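Local coordinates for UDP-glucose 4-epimerase (Campylobacter jejuni subsp. jejuni serotype O:2, PDB 7K3P), which probably interconverts UDP-glucose and UDP-galactose, and UDP-GlcNAc and UDP-GalNAc, with a bound NAD as transient hydride carrier, at residues Ala209-Ile213 / Ile242-Ile246; Ala217-Ala221 / Ser291-Phe295. The protein carries 2 engineered substitutions. All blocks are in the same frame, centred on the assembly; numbering follows the deposited sequence.

Interaction 1: residues Ala209-Ile213 / Ile242-Ile246; sequences ATLLI and IRDFI. With ACT (acetate ion), chain G.
The guanidinium of Arg243, lying beside Ala209 and Thr210, holds an acetate, probably from the crystallisation liquor: Arg243 NE donates to acetate OXT at 2.8 Å. Arg243 NH2 donates to acetate O at 3.0 Å, completing a two-pronged, nearly straight grip. Here the 3-10 turn and first residues of helix 212-220 lie against strand 242-246 in the smaller, mixed-sheet part of a short-chain dehydrogenase-type epimerase. Ala209 CB covers one face of the guanidinium, and Thr210 CG2 sits at its edge beside the acetate. Chi1 of Arg243 (-67°) sets CG anti to the carbonyl carbon and against Ala209 O; the bend at chi2 then turns the chain toward the acetate. Arg243 NH1 turns back to Ile242 O, 2.9 Å away and well above that carbonyl's plane; NH2 is also bonded to Pro307 O. With these partners around it, the guanidinium has little liberty to rotate. A water bridges the backbones, donating to both Thr210 O and Asp244 O. Farther along, the side chain of Phe245, about 8 Å from the bound NAD, fits against the first helical turn. Leu212 CB meets Phe245 CZ at 3.5 Å. On one ring face, Ile213 CG1 makes a CH-pi contact 3.5 Å from the Phe245 centroid, 15° off the normal.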
ATOM      1  N   ALA A 209      12.127   1.844 -23.880  1.00 29.24           N
ATOM      2  CA  ALA A 209      13.568   1.995 -24.047  1.00 31.70           C
ATOM      3  C   ALA A 209      14.327   1.642 -22.769  1.00 27.37           C
ATOM      4  O   ALA A 209      15.538   1.446 -22.805  1.00 31.22           O
ATOM      5  CB  ALA A 209      13.927   3.425 -24.518  1.00 30.88           C
ATOM      6  N   THR A 210      13.619   1.581 -21.640  1.00 27.59           N
ATOM      7  CA  THR A 210      14.237   1.187 -20.372  1.00 28.89           C
ATOM      8  C   THR A 210      14.688  -0.277 -20.429  1.00 27.54           C
ATOM      9  O   THR A 210      15.504  -0.711 -19.612  1.00 28.19           O
ATOM     10  CB  THR A 210      13.277   1.385 -19.184  1.00 30.01           C
ATOM     11  OG1 THR A 210      11.978   0.921 -19.562  1.00 29.33           O
ATOM     12  CG2 THR A 210      13.177   2.847 -18.814  1.00 23.81           C
ATOM     13  N   LEU A 211      14.167  -1.025 -21.403  1.00 27.74           N
ATOM     14  CA  LEU A 211      14.505  -2.441 -21.573  1.00 25.59           C
ATOM     15  C   LEU A 211      15.473  -2.628 -22.747  1.00 33.14           C
ATOM     16  O   LEU A 211      15.623  -3.743 -23.269  1.00 30.19           O
ATOM     17  CB  LEU A 211      13.234  -3.265 -21.808  1.00 26.72           C
ATOM     18  CG  LEU A 211      12.260  -3.359 -20.632  1.00 32.48           C
ATOM     19  CD1 LEU A 211      10.893  -3.927 -21.051  1.00 35.56           C
ATOM     20  CD2 LEU A 211      12.885  -4.229 -19.566  1.00 30.99           C
ATOM     21  N   LEU A 212      16.118  -1.537 -23.161  1.00 26.91           N
ATOM     22  CA  LEU A 212      16.997  -1.553 -24.342  1.00 31.86           C
ATOM     23  C   LEU A 212      18.108  -2.615 -24.312  1.00 31.93           C
ATOM     24  O   LEU A 212      18.344  -3.305 -25.305  1.00 32.94           O
ATOM     25  CB  LEU A 212      17.607  -0.171 -24.571  1.00 32.75           C
ATOM     26  CG  LEU A 212      18.827  -0.160 -25.502  1.00 35.21           C
ATOM     27  CD1 LEU A 212      18.438  -0.475 -26.937  1.00 34.69           C
ATOM     28  CD2 LEU A 212      19.561   1.163 -25.420  1.00 37.49           C
ATOM     29  N   ILE A 213      18.794  -2.748 -23.181  1.00 32.62           N
ATOM     30  CA  ILE A 213      19.842  -3.763 -23.080  1.00 34.47           C
ATOM     31  C   ILE A 213      19.277  -5.187 -23.185  1.00 35.40           C
ATOM     32  O   ILE A 213      19.862  -6.048 -23.852  1.00 34.48           O
ATOM     33  CB  ILE A 213      20.667  -3.606 -21.803  1.00 34.31           C
ATOM     34  CG1 ILE A 213      21.342  -2.235 -21.792  1.00 35.54           C
ATOM     35  CG2 ILE A 213      21.721  -4.693 -21.715  1.00 38.64           C
ATOM     36  CD1 ILE A 213      22.704  -2.226 -21.110  1.00 37.63           C
ATOM     37  N   ILE A 242      18.398   8.227 -24.453  1.00 27.23           N
ATOM     38  CA  ILE A 242      19.357   7.921 -23.402  1.00 28.09           C
ATOM     39  C   ILE A 242      18.630   7.309 -22.196  1.00 27.14           C
ATOM     40  O   ILE A 242      17.678   7.887 -21.662  1.00 24.08           O
ATOM     41  CB  ILE A 242      20.136   9.188 -22.976  1.00 24.33           C
ATOM     42  CG1 ILE A 242      21.014   9.667 -24.143  1.00 27.31           C
ATOM     43  CG2 ILE A 242      20.989   8.903 -21.734  1.00 24.50           C
ATOM     44  CD1 ILE A 242      21.751  10.968 -23.890  1.00 34.26           C
ATOM     45  N   ARG A 243      19.070   6.127 -21.781  1.00 24.29           N
ATOM     46  CA  ARG A 243      18.450   5.457 -20.641  1.00 26.76           C
ATOM     47  C   ARG A 243      19.493   4.958 -19.649  1.00 26.32           C
ATOM     48  O   ARG A 243      20.685   4.936 -19.947  1.00 22.53           O
ATOM     49  CB  ARG A 243      17.564   4.292 -21.106  1.00 22.37           C
ATOM     50  CG  ARG A 243      16.336   4.743 -21.892  1.00 26.38           C
ATOM     51  CD  ARG A 243      15.440   5.629 -21.037  1.00 25.76           C
ATOM     52  NE  ARG A 243      14.176   5.945 -21.706  1.00 28.84           N
ATOM     53  CZ  ARG A 243      13.982   6.989 -22.510  1.00 30.33           C
ATOM     54  NH1 ARG A 243      14.972   7.834 -22.771  1.00 27.31           N
ATOM     55  NH2 ARG A 243      12.786   7.192 -23.058  1.00 33.44           N
ATOM     56  N   ASP A 244      19.009   4.511 -18.494  1.00 21.70           N
ATOM     57  CA  ASP A 244      19.836   4.203 -17.347  1.00 22.98           C
ATOM     58  C   ASP A 244      19.887   2.677 -17.155  1.00 27.01           C
ATOM     59  O   ASP A 244      18.842   2.019 -17.001  1.00 24.79           O
ATOM     60  CB  ASP A 244      19.213   4.912 -16.140  1.00 24.02           C
ATOM     61  CG  ASP A 244      20.108   4.912 -14.923  1.00 24.12           C
ATOM     62  OD1 ASP A 244      20.522   3.815 -14.490  1.00 25.39           O
ATOM     63  OD2 ASP A 244      20.374   6.016 -14.394  1.00 21.85           O
ATOM     64  N   PHE A 245      21.093   2.109 -17.217  1.00 23.81           N
ATOM     65  CA  PHE A 245      21.303   0.672 -16.999  1.00 23.84           C
ATOM     66  C   PHE A 245      22.414   0.467 -15.975  1.00 28.28           C
ATOM     67  O   PHE A 245      23.252   1.351 -15.780  1.00 26.51           O
ATOM     68  CB  PHE A 245      21.683  -0.018 -18.311  1.00 27.31           C
ATOM     69  CG  PHE A 245      20.755   0.299 -19.433  1.00 31.95           C
ATOM     70  CD1 PHE A 245      19.558  -0.396 -19.574  1.00 30.00           C
ATOM     71  CD2 PHE A 245      21.059   1.311 -20.334  1.00 29.10           C
ATOM     72  CE1 PHE A 245      18.681  -0.090 -20.600  1.00 32.23           C
ATOM     73  CE2 PHE A 245      20.191   1.623 -21.365  1.00 33.48           C
ATOM     74  CZ  PHE A 245      18.996   0.916 -21.500  1.00 30.87           C
ATOM     75  N   ILE A 246      22.434  -0.688 -15.316  1.00 27.35           N
ATOM     76  CA  ILE A 246      23.462  -0.918 -14.305  1.00 29.26           C
ATOM     77  C   ILE A 246      23.954  -2.367 -14.285  1.00 31.36           C
ATOM     78  O   ILE A 246      23.185  -3.310 -14.538  1.00 27.42           O
ATOM     79  CB  ILE A 246      22.993  -0.468 -12.905  1.00 26.72           C
ATOM     80  CG1 ILE A 246      24.179  -0.402 -11.943  1.00 25.38           C
ATOM     81  CG2 ILE A 246      21.875  -1.398 -12.374  1.00 29.60           C
ATOM     82  CD1 ILE A 246      23.884   0.418 -10.697  1.00 23.02           C
TER
HETATM   83  C   ACT G 405      10.817   4.823 -21.779  1.00 39.36           C
HETATM   84  O   ACT G 405      10.395   5.439 -22.797  1.00 41.57           O
HETATM   85  OXT ACT G 405      11.938   4.260 -21.860  1.00 34.54           O
HETATM   86  CH3 ACT G 405      10.011   4.741 -20.520  1.00 42.82           C
HETATM   87  O   HOH W   1      16.356   1.060 -17.542  1.00 24.07           O

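Interaction 2: residues Ala217-Ala221 / Ser291-Phe295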
ATOM      1  N   ALA A 217      20.267  -7.709 -26.123  1.00 34.64           N
ATOM      2  CA  ALA A 217      20.736  -9.047 -25.766  1.00 36.20           C
ATOM      3  C   ALA A 217      19.885 -10.145 -26.413  1.00 42.59           C
ATOM      4  O   ALA A 217      20.420 -11.155 -26.911  1.00 38.56           O
ATOM      5  CB  ALA A 217      20.766  -9.215 -24.242  1.00 35.01           C
ATOM      6  N   GLU A 218      18.564  -9.955 -26.404  1.00 39.91           N
ATOM      7  CA  GLU A 218      17.648 -10.925 -27.014  1.00 41.45           C
ATOM      8  C   GLU A 218      17.890 -11.065 -28.524  1.00 42.19           C
ATOM      9  O   GLU A 218      17.842 -12.173 -29.065  1.00 41.24           O
ATOM     10  CB  GLU A 218      16.178 -10.565 -26.723  1.00 40.14           C
ATOM     11  CG  GLU A 218      15.710 -10.834 -25.281  1.00 40.43           C
ATOM     12  CD  GLU A 218      14.279 -10.355 -25.024  1.00 42.43           C
ATOM     13  OE1 GLU A 218      13.754  -9.561 -25.840  1.00 42.61           O
ATOM     14  OE2 GLU A 218      13.679 -10.764 -24.007  1.00 42.23           O
ATOM     15  N   CYS A 219      18.145  -9.942 -29.195  1.00 39.21           N
ATOM     16  CA  CYS A 219      18.455  -9.956 -30.631  1.00 45.15           C
ATOM     17  C   CYS A 219      19.785 -10.657 -30.899  1.00 43.88           C
ATOM     18  O   CYS A 219      19.896 -11.476 -31.807  1.00 44.13           O
ATOM     19  CB  CYS A 219      18.518  -8.531 -31.197  1.00 40.74           C
ATOM     20  SG  CYS A 219      16.927  -7.685 -31.327  1.00 43.14           S
ATOM     21  N   ALA A 220      20.792 -10.303 -30.107  1.00 43.42           N
ATOM     22  CA  ALA A 220      22.128 -10.867 -30.253  1.00 44.24           C
ATOM     23  C   ALA A 220      22.127 -12.369 -29.995  1.00 49.33           C
ATOM     24  O   ALA A 220      22.959 -13.095 -30.535  1.00 49.49           O
ATOM     25  CB  ALA A 220      23.106 -10.170 -29.323  1.00 41.19           C
ATOM     26  N   ALA A 221      21.196 -12.837 -29.167  1.00 45.96           N
ATOM     27  CA  ALA A 221      21.129 -14.258 -28.853  1.00 44.58           C
ATOM     28  C   ALA A 221      20.229 -15.024 -29.831  1.00 46.71           C
ATOM     29  O   ALA A 221      20.008 -16.226 -29.666  1.00 45.95           O
ATOM     30  CB  ALA A 221      20.671 -14.468 -27.420  1.00 40.93           C
ATOM     31  N   SER A 291      29.222  -9.410 -28.816  1.00 41.34           N
ATOM     32  CA  SER A 291      28.633 -10.704 -29.139  1.00 41.82           C
ATOM     33  C   SER A 291      29.132 -11.255 -30.472  1.00 46.49           C
ATOM     34  O   SER A 291      29.069 -12.466 -30.708  1.00 43.08           O
ATOM     35  CB  SER A 291      27.109 -10.601 -29.203  1.00 43.17           C
ATOM     36  OG  SER A 291      26.709  -9.858 -30.343  1.00 44.83           O
ATOM     37  N   GLY A 292      29.597 -10.368 -31.350  1.00 43.80           N
ATOM     38  CA  GLY A 292      29.973 -10.761 -32.699  1.00 45.18           C
ATOM     39  C   GLY A 292      28.776 -11.014 -33.604  1.00 50.20           C
ATOM     40  O   GLY A 292      28.922 -11.537 -34.713  1.00 45.30           O
ATOM     41  N   VAL A 293      27.589 -10.640 -33.131  1.00 47.32           N
ATOM     42  CA  VAL A 293      26.362 -10.855 -33.886  1.00 44.80           C
ATOM     43  C   VAL A 293      25.886  -9.543 -34.472  1.00 50.01           C
ATOM     44  O   VAL A 293      25.581  -8.604 -33.733  1.00 44.80           O
ATOM     45  CB  VAL A 293      25.239 -11.415 -33.001  1.00 47.21           C
ATOM     46  CG1 VAL A 293      23.968 -11.604 -33.821  1.00 47.27           C
ATOM     47  CG2 VAL A 293      25.662 -12.725 -32.371  1.00 45.58           C
ATOM     48  N   ASP A 294      25.830  -9.479 -35.800  1.00 48.72           N
ATOM     49  CA  ASP A 294      25.324  -8.303 -36.490  1.00 47.25           C
ATOM     50  C   ASP A 294      23.810  -8.434 -36.678  1.00 49.43           C
ATOM     51  O   ASP A 294      23.322  -8.565 -37.804  1.00 48.82           O
ATOM     52  CB  ASP A 294      26.028  -8.148 -37.841  1.00 50.55           C
ATOM     53  CG  ASP A 294      25.685  -6.846 -38.533  1.00 55.90           C
ATOM     54  OD1 ASP A 294      25.175  -5.924 -37.848  1.00 53.29           O
ATOM     55  OD2 ASP A 294      25.933  -6.746 -39.761  1.00 54.27           O
ATOM     56  N   PHE A 295      23.072  -8.402 -35.568  1.00 46.35           N
ATOM     57  CA  PHE A 295      21.617  -8.584 -35.605  1.00 45.73           C
ATOM     58  C   PHE A 295      20.928  -7.443 -36.339  1.00 41.44           C
ATOM     59  O   PHE A 295      21.514  -6.375 -36.531  1.00 40.83           O
ATOM     60  CB  PHE A 295      21.036  -8.749 -34.188  1.00 45.15           C
ATOM     61  CG  PHE A 295      21.350  -7.608 -33.259  1.00 43.20           C
ATOM     62  CD1 PHE A 295      20.559  -6.464 -33.247  1.00 42.47           C
ATOM     63  CD2 PHE A 295      22.434  -7.682 -32.391  1.00 42.86           C
ATOM     64  CE1 PHE A 295      20.848  -5.408 -32.390  1.00 40.49           C
ATOM     65  CE2 PHE A 295      22.733  -6.636 -31.533  1.00 41.80           C
ATOM     66  CZ  PHE A 295      21.940  -5.496 -31.532  1.00 43.28           C
TER
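Helix 212-220 ends against the turn that joins helix 280-291 to strand 296-300, and the contact is made by the last helical turn and that connection. Cys219 CB lies over one face of the Phe295 ring, displaced toward the rim, 3.9 Å from its centroid and 27° off the normal, a CH-pi contact. The sulfur is farther off: Cys219 SG stands 5.0 Å from the Phe295 centroid in an oblique sulfur-aromatic approach. Phe295 takes the less roomy first torsion, with CG between its own N and carbonyl carbon (chi1 57°), which brings the ring back against the helix; Phe295 CD2 then reaches Ala220 CB at 4.0 Å. Leu227 and Met287 also touch this ring. Val293 comes over the end of the helix, its CG2 3.3 Å from Ala220 O, with CG1 alongside the same carbonyl. Ser291 forms an ST turn, its OG accepting from Val293 N at 3.0 Å; this hydroxyl is bonded to Met287 O as well, and touches Ala220 CB. The interface is thus held by van der Waals and CH-pi contacts of Cys219 CB, Ala220, the valine methyls and the Phe295 ring, with the sulfur a distant contributor, while the serine's polar bonds stay within its own helix end and turn.

How the interactions relate
Both contacts use helix 212-220, interaction 1 at its beginning and interaction 2 at its end, with centres about 16 Å apart on the same side of the chain's centre. Their segments alternate in sequence: 209-213, 217-221, 242-246, 291-295. One short helix thus packs at its start, with the turn before it, against strand 242-246 of the mixed sheet, and at its end against the turn leading into strand 296-300, which pairs with strand 226-230. Helices 280-291 and 330-343 touch residues of both contacts. Interaction 1 lies nearer the NAD, interaction 2 farther out, so the helix links the cofactor side of this smaller region, which probably receives the UDP-sugar as in related epimerases, to its periphery.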